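Local coordinates for superoxide dismutase [Mn/Fe] (Porphyromonas gingivalis, PDB 1UES), which converts superoxide radicals into oxygen and hydrogen peroxide by alternately reducing and oxidising a manganese or iron ion, working as a homodimer, at residues A114-L118 with I136-P140. The protein carries 1 engineered substitution. Residues are numbered along the deposited sequence; the frame is centred on the assembly and turned at random.
Sequences AGTTL and IEKEP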
loop_
_atom_site.group_PDB
_atom_site.type_symbol
_atom_site.label_atom_id
_atom_site.label_comp_id
_atom_site.label_asym_id
_atom_site.label_seq_id
_atom_site.Cartn_x
_atom_site.Cartn_y
_atom_site.Cartn_z
ATOM N N ALA A 114 14.783 6.238 -4.296
ATOM C CA ALA A 114 14.335 4.856 -4.401
ATOM C C ALA A 114 13.027 4.671 -3.618
ATOM O O ALA A 114 12.121 3.947 -4.046
ATOM C CB ALA A 114 15.414 3.925 -3.847
ATOM N N GLY A 115 12.937 5.330 -2.468
ATOM C CA GLY A 115 11.742 5.219 -1.646
ATOM C C GLY A 115 10.548 5.905 -2.267
ATOM O O GLY A 115 9.427 5.388 -2.247
ATOM N N THR A 116 10.795 7.081 -2.836
ATOM C CA THR A 116 9.742 7.851 -3.471
ATOM C C THR A 116 9.217 7.198 -4.752
ATOM O O THR A 116 8.005 7.251 -5.017
ATOM C CB THR A 116 10.238 9.288 -3.793
ATOM O OG1 THR A 116 10.556 9.977 -2.574
ATOM C CG2 THR A 116 9.163 10.076 -4.516
ATOM N N THR A 117 10.100 6.566 -5.532
ATOM C CA THR A 117 9.683 5.946 -6.782
ATOM C C THR A 117 9.164 4.512 -6.658
ATOM O O THR A 117 8.780 3.907 -7.654
ATOM C CB THR A 117 10.801 5.975 -7.862
ATOM O OG1 THR A 117 11.927 5.214 -7.413
ATOM C CG2 THR A 117 11.229 7.425 -8.167
ATOM N N LEU A 118 9.139 3.961 -5.448
ATOM C CA LEU A 118 8.615 2.611 -5.270
ATOM C C LEU A 118 7.087 2.708 -5.384
ATOM O O LEU A 118 6.429 3.378 -4.574
ATOM C CB LEU A 118 9.023 2.063 -3.900
ATOM C CG LEU A 118 8.859 0.556 -3.641
ATOM C CD1 LEU A 118 9.775 0.127 -2.508
ATOM C CD2 LEU A 118 7.424 0.250 -3.286
ATOM N N ILE A 136 21.180 -0.499 -2.676
ATOM C CA ILE A 136 19.888 0.033 -2.271
ATOM C C ILE A 136 18.914 -0.922 -2.947
ATOM O O ILE A 136 18.961 -1.116 -4.166
ATOM C CB ILE A 136 19.685 1.463 -2.769
ATOM C CG1 ILE A 136 20.724 2.371 -2.101
ATOM C CG2 ILE A 136 18.236 1.895 -2.519
ATOM C CD1 ILE A 136 20.571 3.825 -2.367
ATOM N N GLU A 137 18.070 -1.561 -2.146
ATOM C CA GLU A 137 17.105 -2.527 -2.654
ATOM C C GLU A 137 15.680 -2.017 -2.503
ATOM O O GLU A 137 15.307 -1.537 -1.447
ATOM C CB GLU A 137 17.234 -3.849 -1.886
ATOM C CG GLU A 137 18.633 -4.416 -1.831
ATOM C CD GLU A 137 19.050 -5.076 -3.135
ATOM O OE1 GLU A 137 18.157 -5.438 -3.945
ATOM O OE2 GLU A 137 20.268 -5.240 -3.342
ATOM N N LYS A 138 14.889 -2.106 -3.564
ATOM C CA LYS A 138 13.488 -1.697 -3.490
ATOM C C LYS A 138 12.707 -2.996 -3.284
ATOM O O LYS A 138 12.761 -3.907 -4.125
ATOM C CB LYS A 138 13.059 -0.999 -4.782
ATOM C CG LYS A 138 13.588 0.437 -4.920
ATOM C CD LYS A 138 13.308 0.984 -6.308
ATOM C CE LYS A 138 11.901 1.536 -6.396
ATOM N NZ LYS A 138 11.054 0.741 -7.345
ATOM N N GLU A 139 11.996 -3.091 -2.160
ATOM C CA GLU A 139 11.273 -4.307 -1.832
ATOM C C GLU A 139 9.764 -4.100 -1.777
ATOM O O GLU A 139 9.223 -3.571 -0.788
ATOM C CB GLU A 139 11.772 -4.847 -0.478
ATOM C CG GLU A 139 13.224 -5.257 -0.477
ATOM C CD GLU A 139 13.434 -6.595 -1.166
ATOM O OE1 GLU A 139 12.462 -7.136 -1.737
ATOM O OE2 GLU A 139 14.571 -7.106 -1.148
ATOM N N PRO A 140 9.058 -4.505 -2.840
ATOM C CA PRO A 140 7.607 -4.324 -2.805
ATOM C C PRO A 140 6.961 -5.177 -1.706
ATOM O O PRO A 140 7.421 -6.281 -1.373
ATOM C CB PRO A 140 7.139 -4.767 -4.186
ATOM C CG PRO A 140 8.410 -4.784 -5.052
ATOM C CD PRO A 140 9.527 -5.109 -4.099
#
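Helix-on-sheet packing in the C-terminal domain of the iron/manganese superoxide dismutases is illustrated where the end of helix 104-116 lies against strand 134-140, an outermost strand of the three-stranded antiparallel sheet. K138, two residues on from I136 and pointing the same way from the strand, reaches across with its aliphatic chain. Its CG lies 4.1 Å from A114 CB, and bends at chi3 (83°) and chi4 (-115°) turn the far end along the helix terminus. There K138 CE rests 3.4 Å from A114 O and 3.6 Å from L118 CA. T117 OG1, hydrogen-bonded to T113 O, comes within 3.8 Å of K138 CE, the two side chains crossing at about a right angle. The lysine meets the helix end largely through its methylenes, with NZ 3.7 Å from L118 CA. On one side of it, I136 CG2, set anti to its backbone N, touches A114 CB at 3.7 Å. On the other, L118 sends CD1 to within 3.9 Å of E139 N. V124 of the central strand 122-128 touches both A114 and I136. L118 packs on V158, the residue after the manganese ligand D157, and R171 NH1 hydrogen-bonds to the carbonyl oxygens of G115 and L118, tying the helix end to helix 171-178.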